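Local coordinates for protein probable zinc protease PqqL (Escherichia coli, PDB 6OFT) that probably acts as a periplasmic zinc-dependent endopeptidase of the M16 family, this chain being the first half of the protein, at residues Asp6-Thr11 against Ile22-His27; Pro28-Asn33 against Val204-Ser209; Thr200-Gly205 against Met380-Leu385; Asn368-Gln373 against Ser397-Tyr402. One frame throughout, in Å; residues are numbered along the deposited sequence.

Contact 1. Residues Asp6-Thr11 against Ile22-His27; sequences DEKLIT and IYPHAH. With PO4 (phosphate ion), chain D.
The open end of the first beta hairpin, strands 10-13 and 19-24, is fastened here at the margin of the six-stranded sheet, with Ile10 and Ile22 as an antiparallel hydrogen-bonded pair. Ile10 N donates to Ile22 O at 2.8 Å and Ile22 N returns the bond to Ile10 O, both donors lying in the carbonyl plane. The two side chains leave on the same face of the sheet, Ile10 CB 4.0 Å from Ile22 CB, and helix 209-220 packs against that face at Ile22. Just before the pair the chain enters the strand from a type I turn, Asp6 to Leu9, at whose start Asp6 OD2 accepts from Lys8 N in an Asx turn. The other carboxylate oxygen serves the hairpin: Tyr23 OH donates to Asp6 OD1 at 2.6 Å, meeting it from above the carboxylate plane, with ring and carboxylate planes 76° apart. Tyr23 reaches that far because its CG is anti to the backbone N (chi1 -164°), which carries the ring past Leu9, whose CB lies 4.0 Å from Tyr23 CD1. Pro24 CD sits over one face of the Tyr23 ring, toward the rim, and 3.5 Å from Lys8 O. O1 of a phosphate ion, probably from the crystallisation liquor, lies at the edge of the His25 ring, in its plane, and accepts from His25 ND1 at 2.6 Å; Arg376 and Gln373 also bond to this ion.

Contact 2. Residues Pro28-Asn33 against Val204-Ser209; sequences PKDQVN and VGDIDS
Two carboxylates, those of Asp30 and Asp206, lie side by side and point the same way, their planes only 16° apart. Asp30 N donates to the anti lone pair of Asp206 OD2 at 2.8 Å, nearly straight at 169°. The same oxygen has Lys29 CG 3.5 Å away and Asp30 OD1 at 3.6 Å, a like-charge approach that a water probably eases, since it donates both to Asp30 OD1 and to Asp206 O. With CG anti to its own backbone N (chi1 -153°), Asp206 sends its carboxylate across to the type II turn Pro28-Gln31. Were Asp206 replaced by an alanine, Asp30 N would probably be left without its acceptor and the turn less firmly held to the neighbouring strand. Further in, Asp206 N donates to Gln31 O at 2.8 Å, and Asn33 and Val204 exchange a pair of backbone bonds. Between these lies the non-hydrogen-bonded pair Val32 and Gly205, whose CA atoms come within 4.0 Å, an approach that, with these backbone angles, calls for glycine. Val32 CG2 meets Ile207 CG2 at 4.2 Å. The amide of Asn33 is engaged by Ser101 and Thr382. Such alternation of hydrogen-bonded and non-hydrogen-bonded pairs is typical of antiparallel strands, here 31-38 and 199-205, neighbours inside the mixed sheet although far apart in sequence.

Contact 3. Residues Thr200-Gly205 against Met380-Leu385; sequences TFIVVG and MLTSRL
From its CB outward, Val204 meets helix 378-391 with every side-chain atom. Val204 CB lies 3.5 Å from Thr382 OG1. CG1, anti to the backbone N (chi1 -173°), passes the same hydroxyl and ends 4.0 Å from Leu381 CD2. CG2, the branch beside the backbone N, is directed to the other part of the helix surface and touches both Thr382 CG2 and Leu385 CD2, each at 3.8 Å. The valine thus straddles Thr382, with a leucine beyond each methyl. Strand 200-205 and helix 380-385 run roughly antiparallel, their axes 151° apart and 9.0 Å from each other at closest approach; the helix lies on one face of the six-stranded sheet, an alpha/beta layer packing. Ile202 and Val204, two residues apart in the strand, both point toward the helix, while Val203 between them points away, to helix 209-220 on the opposite face. Ile202 brings its CG2 to Leu385 CD2 at 3.8 Å, so that a single leucine methyl contacts both strand residues; in each case the side chains slide past one another in opposite directions. Where Thr382 meets Val204 it presents a polar atom to a hydrocarbon, but Thr382 OG1 is bonded both to Leu378 O and to Asn33 ND2, which satisfies the buried hydroxyl. Leu385 reaches beyond this strand to Met21, and Leu381 to Tyr23, both on the adjoining strand 19-24.

Contact 4. Residues Asn368-Gln373 against Ser397-Tyr402; sequences NAVDQQ and SPEETY. With PO4 (phosphate ion), chain D.
The close part of this contact is Val370 against the first turn of helix 398-408. Val370 CG2, lying beside its own backbone N, rests 3.4 Å from Pro398 O and 3.9 Å from Tyr402 CB, while CG1 approaches Glu399 OE1 at 3.6 Å. Pro398 points toward the opposing segment, and its ring carbons also receive Gln373: OE1 is 3.5 Å from Pro398 CG, the two side chains crossing at about a right angle. The other side is looser and wetter. There a water donates to Gln373 OE1 at 2.6 Å and accepts from Glu399 N, bridging the segments where they do not bond directly. At the far end of the same amide, Gln373 NE2 donates to phosphate O2 at 2.8 Å and 164°, so both amide ends have partners. A leucine in place of Gln373 would probably leave the bridging water without its acceptor and the phosphate without one of its donors. Ser397 is the N-cap: Ser397 OG accepts from Glu400 N at 2.9 Å, and Ser397 O takes bonds from Thr401 N and OG1. This is an N-capped helix start with proline at its first position, packed against the C-terminal end of helix 352-371.

In the fold
From the N terminus, contact 1 closes first, across the hairpin of strands 10-13 and 19-24, and is complete before contact 2 begins at residue 28. Contact 2 then spans some 170 residues to bring strand 199-205 alongside strand 31-38; contact 3 starts on that same strand, sharing Val204 and Gly205, and lays helix 378-391 over it. Contacts 3 and 4 cross, since residues 380-385 fall between the two halves of contact 4, which joins the helices before and after. Contacts 1 to 3 tie together four strands of one sheet and the helix lying on it. Contact 4 lies about 17 Å from contact 3, centre to centre, but touches contact 1, with which it shares the phosphate.

Contact 1. Residues Asp6-Thr11 against Ile22-His27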
loop_
_atom_site.group_PDB
_atom_site.type_symbol
_atom_site.label_atom_id
_atom_site.label_comp_id
_atom_site.label_asym_id
_atom_site.label_seq_id
_atom_site.Cartn_x
_atom_site.Cartn_y
_atom_site.Cartn_z
ATOM N N ASP A 6 20.054 1.828 -4.288
ATOM C CA ASP A 6 20.959 0.973 -3.528
ATOM C C ASP A 6 22.003 0.380 -4.455
ATOM O O ASP A 6 21.695 -0.251 -5.469
ATOM C CB ASP A 6 20.145 -0.145 -2.836
ATOM C CG ASP A 6 20.913 -1.034 -1.871
ATOM O OD1 ASP A 6 20.324 -1.463 -0.876
ATOM O OD2 ASP A 6 22.107 -1.289 -2.108
ATOM N N GLU A 7 23.242 0.629 -4.094
ATOM C CA GLU A 7 24.480 0.202 -4.695
ATOM C C GLU A 7 24.485 -1.299 -5.097
ATOM O O GLU A 7 25.009 -1.649 -6.160
ATOM C CB GLU A 7 25.514 0.461 -3.601
ATOM C CG GLU A 7 26.910 0.437 -4.054
ATOM C CD GLU A 7 27.584 -0.845 -3.666
ATOM O OE1 GLU A 7 27.390 -1.359 -2.540
ATOM O OE2 GLU A 7 28.332 -1.330 -4.527
ATOM N N LYS A 8 23.904 -2.166 -4.234
ATOM C CA LYS A 8 23.791 -3.625 -4.420
ATOM C C LYS A 8 22.646 -4.051 -5.369
ATOM O O LYS A 8 22.583 -5.219 -5.771
ATOM C CB LYS A 8 23.624 -4.330 -3.057
ATOM C CG LYS A 8 24.809 -4.151 -2.103
ATOM C CD LYS A 8 24.846 -5.272 -1.076
ATOM C CE LYS A 8 24.444 -4.850 0.312
ATOM N NZ LYS A 8 25.540 -4.137 1.012
ATOM N N LEU A 9 21.727 -3.124 -5.705
ATOM C CA LEU A 9 20.611 -3.438 -6.592
ATOM C C LEU A 9 21.057 -3.525 -8.055
ATOM O O LEU A 9 21.760 -2.638 -8.552
ATOM C CB LEU A 9 19.452 -2.433 -6.429
ATOM C CG LEU A 9 18.210 -2.658 -7.289
ATOM C CD1 LEU A 9 17.461 -3.926 -6.872
ATOM C CD2 LEU A 9 17.285 -1.449 -7.225
ATOM N N ILE A 10 20.627 -4.587 -8.739
ATOM C CA ILE A 10 20.955 -4.792 -10.149
ATOM C C ILE A 10 19.667 -4.588 -10.943
ATOM O O ILE A 10 18.697 -5.291 -10.698
ATOM C CB ILE A 10 21.572 -6.201 -10.341
ATOM C CG1 ILE A 10 22.913 -6.322 -9.593
ATOM C CG2 ILE A 10 21.730 -6.551 -11.817
ATOM C CD1 ILE A 10 23.240 -7.709 -9.153
ATOM N N THR A 11 19.639 -3.584 -11.835
ATOM C CA THR A 11 18.463 -3.288 -12.662
ATOM C C THR A 11 18.845 -3.284 -14.126
ATOM O O THR A 11 19.986 -2.993 -14.473
ATOM C CB THR A 11 17.779 -1.950 -12.290
ATOM O OG1 THR A 11 18.716 -0.879 -12.398
ATOM C CG2 THR A 11 17.156 -1.968 -10.922
ATOM N N ILE A 22 17.354 -7.285 -9.311
ATOM C CA ILE A 22 18.011 -8.325 -8.513
ATOM C C ILE A 22 18.642 -7.704 -7.276
ATOM O O ILE A 22 19.389 -6.726 -7.374
ATOM C CB ILE A 22 19.045 -9.140 -9.336
ATOM C CG1 ILE A 22 18.386 -9.801 -10.583
ATOM C CG2 ILE A 22 19.768 -10.189 -8.440
ATOM C CD1 ILE A 22 19.363 -10.083 -11.677
ATOM N N TYR A 23 18.354 -8.295 -6.108
ATOM C CA TYR A 23 18.894 -7.807 -4.852
ATOM C C TYR A 23 19.378 -8.972 -4.011
ATOM O O TYR A 23 18.574 -9.855 -3.704
ATOM C CB TYR A 23 17.872 -6.943 -4.089
ATOM C CG TYR A 23 18.521 -6.122 -2.993
ATOM C CD1 TYR A 23 19.105 -4.889 -3.270
ATOM C CD2 TYR A 23 18.597 -6.600 -1.690
ATOM C CE1 TYR A 23 19.757 -4.157 -2.281
ATOM C CE2 TYR A 23 19.240 -5.872 -0.686
ATOM C CZ TYR A 23 19.814 -4.646 -0.986
ATOM O OH TYR A 23 20.442 -3.921 -0.001
ATOM N N PRO A 24 20.680 -8.993 -3.618
ATOM C CA PRO A 24 21.169 -10.109 -2.786
ATOM C C PRO A 24 20.715 -9.986 -1.342
ATOM O O PRO A 24 20.660 -8.881 -0.813
ATOM C CB PRO A 24 22.693 -9.996 -2.899
ATOM C CG PRO A 24 22.940 -8.548 -3.199
ATOM C CD PRO A 24 21.755 -8.007 -3.904
ATOM N N HIS A 25 20.381 -11.119 -0.710
ATOM C CA HIS A 25 19.975 -11.172 0.694
ATOM C C HIS A 25 20.187 -12.581 1.227
ATOM O O HIS A 25 19.890 -13.534 0.527
ATOM C CB HIS A 25 18.525 -10.694 0.904
ATOM C CG HIS A 25 18.252 -10.290 2.327
ATOM N ND1 HIS A 25 18.951 -9.267 2.926
ATOM C CD2 HIS A 25 17.384 -10.806 3.231
ATOM C CE1 HIS A 25 18.483 -9.169 4.156
ATOM N NE2 HIS A 25 17.549 -10.082 4.392
ATOM N N ALA A 26 20.719 -12.725 2.434
ATOM C CA ALA A 26 20.994 -14.065 2.976
ATOM C C ALA A 26 20.373 -14.270 4.364
ATOM O O ALA A 26 20.994 -14.843 5.255
ATOM C CB ALA A 26 22.504 -14.318 3.004
ATOM N N HIS A 27 19.132 -13.800 4.533
ATOM C CA HIS A 27 18.355 -13.941 5.762
ATOM C C HIS A 27 16.876 -14.174 5.357
ATOM O O HIS A 27 16.166 -13.207 5.044
ATOM C CB HIS A 27 18.539 -12.714 6.671
ATOM C CG HIS A 27 17.923 -12.855 8.029
ATOM N ND1 HIS A 27 16.729 -12.227 8.351
ATOM C CD2 HIS A 27 18.353 -13.554 9.105
ATOM C CE1 HIS A 27 16.487 -12.542 9.612
ATOM N NE2 HIS A 27 17.426 -13.350 10.103
HETATM P P PO4 D . 22.117 -7.443 2.251
HETATM O O1 PO4 D . 20.593 -7.270 2.401
HETATM O O2 PO4 D . 22.839 -6.211 2.975
HETATM O O3 PO4 D . 22.624 -8.813 2.907
HETATM O O4 PO4 D . 22.461 -7.421 0.689
#

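Contact 2. Residues Pro28-Asn33 against Val204-Ser209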
loop_
_atom_site.group_PDB
_atom_site.type_symbol
_atom_site.label_atom_id
_atom_site.label_comp_id
_atom_site.label_asym_id
_atom_site.label_seq_id
_atom_site.Cartn_x
_atom_site.Cartn_y
_atom_site.Cartn_z
ATOM N N PRO A 28 16.415 -15.454 5.255
ATOM C CA PRO A 28 17.137 -16.705 5.550
ATOM C C PRO A 28 18.130 -17.105 4.468
ATOM O O PRO A 28 17.972 -16.749 3.297
ATOM C CB PRO A 28 16.004 -17.737 5.722
ATOM C CG PRO A 28 14.866 -17.211 4.939
ATOM C CD PRO A 28 15.024 -15.714 4.837
ATOM N N LYS A 29 19.171 -17.840 4.877
ATOM C CA LYS A 29 20.201 -18.325 3.973
ATOM C C LYS A 29 19.588 -19.304 2.981
ATOM O O LYS A 29 18.680 -20.057 3.342
ATOM C CB LYS A 29 21.302 -19.049 4.774
ATOM C CG LYS A 29 22.718 -18.629 4.416
ATOM C CD LYS A 29 23.194 -17.423 5.230
ATOM C CE LYS A 29 24.555 -16.934 4.789
ATOM N NZ LYS A 29 24.845 -15.574 5.320
ATOM N N ASP A 30 20.114 -19.315 1.747
ATOM C CA ASP A 30 19.718 -20.214 0.655
ATOM C C ASP A 30 18.242 -20.117 0.282
ATOM O O ASP A 30 17.677 -21.079 -0.238
ATOM C CB ASP A 30 20.121 -21.675 0.951
ATOM C CG ASP A 30 21.582 -21.839 1.264
ATOM O OD1 ASP A 30 22.416 -21.281 0.511
ATOM O OD2 ASP A 30 21.898 -22.531 2.263
ATOM N N GLN A 31 17.638 -18.944 0.507
ATOM C CA GLN A 31 16.262 -18.675 0.147
ATOM C C GLN A 31 16.237 -17.547 -0.877
ATOM O O GLN A 31 17.068 -16.649 -0.819
ATOM C CB GLN A 31 15.405 -18.320 1.378
ATOM C CG GLN A 31 13.877 -18.405 1.111
ATOM C CD GLN A 31 13.320 -19.815 1.012
ATOM O OE1 GLN A 31 13.972 -20.805 1.347
ATOM N NE2 GLN A 31 12.082 -19.938 0.568
ATOM N N VAL A 32 15.293 -17.622 -1.829
ATOM C CA VAL A 32 15.088 -16.614 -2.865
ATOM C C VAL A 32 13.591 -16.408 -3.116
ATOM O O VAL A 32 12.813 -17.353 -3.052
ATOM C CB VAL A 32 15.859 -16.960 -4.178
ATOM C CG1 VAL A 32 15.269 -18.189 -4.878
ATOM C CG2 VAL A 32 15.911 -15.765 -5.128
ATOM N N ASN A 33 13.209 -15.163 -3.394
ATOM C CA ASN A 33 11.878 -14.770 -3.804
ATOM C C ASN A 33 11.982 -14.448 -5.275
ATOM O O ASN A 33 12.926 -13.767 -5.707
ATOM C CB ASN A 33 11.382 -13.555 -3.029
ATOM C CG ASN A 33 10.810 -13.878 -1.682
ATOM O OD1 ASN A 33 10.651 -15.042 -1.298
ATOM N ND2 ASN A 33 10.518 -12.845 -0.918
ATOM N N VAL A 204 14.980 -11.583 -5.215
ATOM C CA VAL A 204 15.499 -11.096 -3.922
ATOM C C VAL A 204 15.883 -12.320 -3.098
ATOM O O VAL A 204 15.029 -13.152 -2.775
ATOM C CB VAL A 204 14.523 -10.155 -3.134
ATOM C CG1 VAL A 204 15.210 -9.557 -1.893
ATOM C CG2 VAL A 204 13.973 -9.034 -4.015
ATOM N N GLY A 205 17.156 -12.425 -2.753
ATOM C CA GLY A 205 17.572 -13.577 -1.982
ATOM C C GLY A 205 18.996 -13.986 -2.207
ATOM O O GLY A 205 19.783 -13.250 -2.810
ATOM N N ASP A 206 19.319 -15.182 -1.693
ATOM C CA ASP A 206 20.660 -15.753 -1.612
ATOM C C ASP A 206 21.170 -16.395 -2.900
ATOM O O ASP A 206 21.419 -17.596 -2.955
ATOM C CB ASP A 206 20.709 -16.737 -0.431
ATOM C CG ASP A 206 22.090 -16.885 0.157
ATOM O OD1 ASP A 206 23.002 -16.131 -0.264
ATOM O OD2 ASP A 206 22.264 -17.746 1.035
ATOM N N ILE A 207 21.411 -15.563 -3.908
ATOM C CA ILE A 207 21.896 -15.978 -5.227
ATOM C C ILE A 207 22.919 -14.942 -5.744
ATOM O O ILE A 207 22.741 -13.739 -5.515
ATOM C CB ILE A 207 20.669 -16.185 -6.177
ATOM C CG1 ILE A 207 21.082 -16.796 -7.532
ATOM C CG2 ILE A 207 19.830 -14.886 -6.350
ATOM C CD1 ILE A 207 19.943 -17.460 -8.284
ATOM N N ASP A 208 23.980 -15.385 -6.436
ATOM C CA ASP A 208 24.946 -14.389 -6.910
ATOM C C ASP A 208 24.437 -13.675 -8.172
ATOM O O ASP A 208 23.496 -14.151 -8.803
ATOM C CB ASP A 208 26.387 -14.940 -7.041
ATOM C CG ASP A 208 26.733 -15.939 -8.136
ATOM O OD1 ASP A 208 27.702 -16.700 -7.950
ATOM O OD2 ASP A 208 26.070 -15.926 -9.199
ATOM N N SER A 209 25.026 -12.512 -8.498
ATOM C CA SER A 209 24.642 -11.682 -9.653
ATOM C C SER A 209 24.617 -12.473 -10.967
ATOM O O SER A 209 23.629 -12.405 -11.692
ATOM C CB SER A 209 25.585 -10.490 -9.800
ATOM O OG SER A 209 25.786 -9.832 -8.562
HETATM O O HOH W 1 22.668 -19.704 -1.749
#

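Contact 3. Residues Thr200-Gly205 against Met380-Leu385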
loop_
_atom_site.group_PDB
_atom_site.type_symbol
_atom_site.label_atom_id
_atom_site.label_comp_id
_atom_site.label_asym_id
_atom_site.label_seq_id
_atom_site.Cartn_x
_atom_site.Cartn_y
_atom_site.Cartn_z
ATOM N N THR A 200 8.128 -6.670 -14.995
ATOM C CA THR A 200 9.349 -6.604 -14.208
ATOM C C THR A 200 9.455 -7.916 -13.447
ATOM O O THR A 200 8.514 -8.292 -12.744
ATOM C CB THR A 200 9.364 -5.393 -13.266
ATOM O OG1 THR A 200 9.226 -4.197 -14.043
ATOM C CG2 THR A 200 10.638 -5.327 -12.438
ATOM N N PHE A 201 10.574 -8.634 -13.637
ATOM C CA PHE A 201 10.858 -9.867 -12.912
ATOM C C PHE A 201 11.791 -9.484 -11.742
ATOM O O PHE A 201 12.848 -8.891 -11.971
ATOM C CB PHE A 201 11.498 -10.945 -13.834
ATOM C CG PHE A 201 11.506 -12.291 -13.149
ATOM C CD1 PHE A 201 10.337 -13.026 -13.013
ATOM C CD2 PHE A 201 12.676 -12.803 -12.597
ATOM C CE1 PHE A 201 10.328 -14.239 -12.318
ATOM C CE2 PHE A 201 12.667 -14.026 -11.923
ATOM C CZ PHE A 201 11.489 -14.730 -11.785
ATOM N N ILE A 202 11.374 -9.779 -10.495
ATOM C CA ILE A 202 12.096 -9.417 -9.264
ATOM C C ILE A 202 12.726 -10.641 -8.572
ATOM O O ILE A 202 12.025 -11.590 -8.246
ATOM C CB ILE A 202 11.152 -8.602 -8.325
ATOM C CG1 ILE A 202 10.598 -7.338 -9.042
ATOM C CG2 ILE A 202 11.830 -8.242 -6.989
ATOM C CD1 ILE A 202 9.395 -6.692 -8.366
ATOM N N VAL A 203 14.050 -10.601 -8.350
ATOM C CA VAL A 203 14.815 -11.677 -7.690
ATOM C C VAL A 203 15.414 -11.099 -6.397
ATOM O O VAL A 203 16.237 -10.202 -6.471
ATOM C CB VAL A 203 15.917 -12.263 -8.640
ATOM C CG1 VAL A 203 16.763 -13.330 -7.946
ATOM C CG2 VAL A 203 15.315 -12.818 -9.931
ATOM N N VAL A 204 14.980 -11.583 -5.215
ATOM C CA VAL A 204 15.499 -11.096 -3.922
ATOM C C VAL A 204 15.883 -12.320 -3.098
ATOM O O VAL A 204 15.029 -13.152 -2.775
ATOM C CB VAL A 204 14.523 -10.155 -3.134
ATOM C CG1 VAL A 204 15.210 -9.557 -1.893
ATOM C CG2 VAL A 204 13.973 -9.034 -4.015
ATOM N N GLY A 205 17.156 -12.425 -2.753
ATOM C CA GLY A 205 17.572 -13.577 -1.982
ATOM C C GLY A 205 18.996 -13.986 -2.207
ATOM O O GLY A 205 19.783 -13.250 -2.810
ATOM N N MET A 380 9.344 -8.379 3.490
ATOM C CA MET A 380 9.232 -6.923 3.599
ATOM C C MET A 380 10.182 -6.215 2.625
ATOM O O MET A 380 9.793 -5.244 1.990
ATOM C CB MET A 380 9.479 -6.472 5.050
ATOM C CG MET A 380 9.353 -4.962 5.266
ATOM S SD MET A 380 7.802 -4.217 4.656
ATOM C CE MET A 380 6.572 -5.071 5.725
ATOM N N LEU A 381 11.417 -6.714 2.502
ATOM C CA LEU A 381 12.411 -6.178 1.574
ATOM C C LEU A 381 11.949 -6.392 0.117
ATOM O O LEU A 381 12.045 -5.464 -0.698
ATOM C CB LEU A 381 13.774 -6.842 1.854
ATOM C CG LEU A 381 14.935 -6.484 0.933
ATOM C CD1 LEU A 381 15.260 -4.991 0.981
ATOM C CD2 LEU A 381 16.158 -7.308 1.279
ATOM N N THR A 382 11.393 -7.583 -0.198
ATOM C CA THR A 382 10.880 -7.861 -1.559
ATOM C C THR A 382 9.709 -6.920 -1.892
ATOM O O THR A 382 9.641 -6.392 -3.013
ATOM C CB THR A 382 10.512 -9.348 -1.764
ATOM O OG1 THR A 382 11.551 -10.165 -1.236
ATOM C CG2 THR A 382 10.306 -9.703 -3.241
ATOM N N SER A 383 8.821 -6.677 -0.896
ATOM C CA SER A 383 7.657 -5.787 -1.050
ATOM C C SER A 383 8.083 -4.345 -1.317
ATOM O O SER A 383 7.513 -3.703 -2.198
ATOM C CB SER A 383 6.745 -5.857 0.177
ATOM O OG SER A 383 6.297 -7.188 0.363
ATOM N N ARG A 384 9.094 -3.834 -0.558
ATOM C CA ARG A 384 9.608 -2.468 -0.730
ATOM C C ARG A 384 10.177 -2.283 -2.143
ATOM O O ARG A 384 9.942 -1.249 -2.766
ATOM C CB ARG A 384 10.648 -2.116 0.365
ATOM C CG ARG A 384 11.198 -0.691 0.242
ATOM C CD ARG A 384 11.844 -0.142 1.522
ATOM N NE ARG A 384 13.267 -0.462 1.639
ATOM C CZ ARG A 384 14.255 0.273 1.128
ATOM N NH1 ARG A 384 13.986 1.365 0.419
ATOM N NH2 ARG A 384 15.520 -0.090 1.307
ATOM N N LEU A 385 10.922 -3.282 -2.648
ATOM C CA LEU A 385 11.496 -3.234 -4.001
ATOM C C LEU A 385 10.377 -3.280 -5.066
ATOM O O LEU A 385 10.425 -2.532 -6.052
ATOM C CB LEU A 385 12.518 -4.379 -4.202
ATOM C CG LEU A 385 13.296 -4.359 -5.516
ATOM C CD1 LEU A 385 14.081 -3.053 -5.686
ATOM C CD2 LEU A 385 14.224 -5.580 -5.630
#

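Contact 4. Residues Asn368-Gln373 against Ser397-Tyr402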
loop_
_atom_site.group_PDB
_atom_site.type_symbol
_atom_site.label_atom_id
_atom_site.label_comp_id
_atom_site.label_asym_id
_atom_site.label_seq_id
_atom_site.Cartn_x
_atom_site.Cartn_y
_atom_site.Cartn_z
ATOM N N ASN A 368 20.934 2.198 13.172
ATOM C CA ASN A 368 20.860 0.786 13.554
ATOM C C ASN A 368 20.364 -0.077 12.368
ATOM O O ASN A 368 20.813 -1.214 12.234
ATOM C CB ASN A 368 19.993 0.586 14.802
ATOM C CG ASN A 368 20.042 -0.815 15.375
ATOM O OD1 ASN A 368 19.024 -1.517 15.436
ATOM N ND2 ASN A 368 21.223 -1.257 15.811
ATOM N N ALA A 369 19.501 0.487 11.484
ATOM C CA ALA A 369 19.004 -0.201 10.280
ATOM C C ALA A 369 20.154 -0.463 9.302
ATOM O O ALA A 369 20.137 -1.479 8.623
ATOM C CB ALA A 369 17.901 0.610 9.601
ATOM N N VAL A 370 21.168 0.420 9.253
ATOM C CA VAL A 370 22.346 0.207 8.404
ATOM C C VAL A 370 23.145 -0.973 8.980
ATOM O O VAL A 370 23.507 -1.882 8.241
ATOM C CB VAL A 370 23.235 1.474 8.237
ATOM C CG1 VAL A 370 24.413 1.205 7.299
ATOM C CG2 VAL A 370 22.424 2.664 7.737
ATOM N N ASP A 371 23.390 -0.958 10.299
ATOM C CA ASP A 371 24.151 -1.988 11.009
ATOM C C ASP A 371 23.510 -3.371 10.926
ATOM O O ASP A 371 24.225 -4.369 10.809
ATOM C CB ASP A 371 24.352 -1.588 12.479
ATOM C CG ASP A 371 25.162 -0.318 12.702
ATOM O OD1 ASP A 371 25.917 0.085 11.776
ATOM O OD2 ASP A 371 25.055 0.268 13.810
ATOM N N GLN A 372 22.172 -3.425 10.985
ATOM C CA GLN A 372 21.406 -4.671 10.954
ATOM C C GLN A 372 20.768 -4.996 9.588
ATOM O O GLN A 372 19.875 -5.847 9.540
ATOM C CB GLN A 372 20.326 -4.649 12.058
ATOM C CG GLN A 372 20.866 -4.388 13.478
ATOM C CD GLN A 372 19.807 -4.449 14.562
ATOM O OE1 GLN A 372 20.100 -4.784 15.716
ATOM N NE2 GLN A 372 18.557 -4.116 14.237
ATOM N N GLN A 373 21.225 -4.363 8.484
ATOM C CA GLN A 373 20.614 -4.578 7.157
ATOM C C GLN A 373 20.677 -6.015 6.641
ATOM O O GLN A 373 19.752 -6.436 5.946
ATOM C CB GLN A 373 21.119 -3.601 6.085
ATOM C CG GLN A 373 22.547 -3.791 5.574
ATOM C CD GLN A 373 22.722 -2.882 4.378
ATOM O OE1 GLN A 373 22.852 -1.679 4.524
ATOM N NE2 GLN A 373 22.663 -3.420 3.157
ATOM N N SER A 397 19.101 2.581 -0.345
ATOM C CA SER A 397 19.714 1.625 0.571
ATOM C C SER A 397 19.528 2.156 2.000
ATOM O O SER A 397 19.351 3.375 2.154
ATOM C CB SER A 397 21.211 1.540 0.285
ATOM O OG SER A 397 21.864 2.781 0.504
ATOM N N PRO A 398 19.669 1.308 3.057
ATOM C CA PRO A 398 19.657 1.839 4.436
ATOM C C PRO A 398 20.689 2.962 4.650
ATOM O O PRO A 398 20.390 3.932 5.350
ATOM C CB PRO A 398 20.005 0.607 5.294
ATOM C CG PRO A 398 19.547 -0.550 4.470
ATOM C CD PRO A 398 19.859 -0.162 3.059
ATOM N N GLU A 399 21.882 2.846 4.030
ATOM C CA GLU A 399 22.952 3.851 4.121
ATOM C C GLU A 399 22.542 5.182 3.462
ATOM O O GLU A 399 22.692 6.225 4.093
ATOM C CB GLU A 399 24.261 3.290 3.535
ATOM C CG GLU A 399 25.451 4.240 3.511
ATOM C CD GLU A 399 25.975 4.808 4.817
ATOM O OE1 GLU A 399 25.745 4.210 5.891
ATOM O OE2 GLU A 399 26.631 5.869 4.752
ATOM N N GLU A 400 21.981 5.142 2.231
ATOM C CA GLU A 400 21.501 6.362 1.566
ATOM C C GLU A 400 20.377 7.015 2.362
ATOM O O GLU A 400 20.376 8.240 2.510
ATOM C CB GLU A 400 21.054 6.085 0.120
ATOM C CG GLU A 400 20.416 7.266 -0.606
ATOM C CD GLU A 400 21.261 8.488 -0.935
ATOM O OE1 GLU A 400 20.729 9.411 -1.592
ATOM O OE2 GLU A 400 22.446 8.536 -0.543
ATOM N N THR A 401 19.418 6.203 2.876
ATOM C CA THR A 401 18.286 6.692 3.679
ATOM C C THR A 401 18.818 7.441 4.905
ATOM O O THR A 401 18.377 8.550 5.179
ATOM C CB THR A 401 17.336 5.538 4.039
ATOM O OG1 THR A 401 16.916 4.900 2.837
ATOM C CG2 THR A 401 16.115 5.998 4.799
ATOM N N TYR A 402 19.792 6.859 5.601
ATOM C CA TYR A 402 20.428 7.470 6.770
ATOM C C TYR A 402 21.146 8.805 6.448
ATOM O O TYR A 402 20.912 9.805 7.141
ATOM C CB TYR A 402 21.377 6.452 7.439
ATOM C CG TYR A 402 22.106 7.003 8.645
ATOM C CD1 TYR A 402 21.406 7.454 9.761
ATOM C CD2 TYR A 402 23.497 7.053 8.679
ATOM C CE1 TYR A 402 22.071 7.966 10.873
ATOM C CE2 TYR A 402 24.174 7.562 9.788
ATOM C CZ TYR A 402 23.454 8.021 10.881
ATOM O OH TYR A 402 24.108 8.501 11.986
HETATM P P PO4 D . 22.117 -7.443 2.251
HETATM O O1 PO4 D . 20.593 -7.270 2.401
HETATM O O2 PO4 D . 22.839 -6.211 2.975
HETATM O O3 PO4 D . 22.624 -8.813 2.907
HETATM O O4 PO4 D . 22.461 -7.421 0.689
HETATM O O HOH W 2 23.050 0.424 3.003
#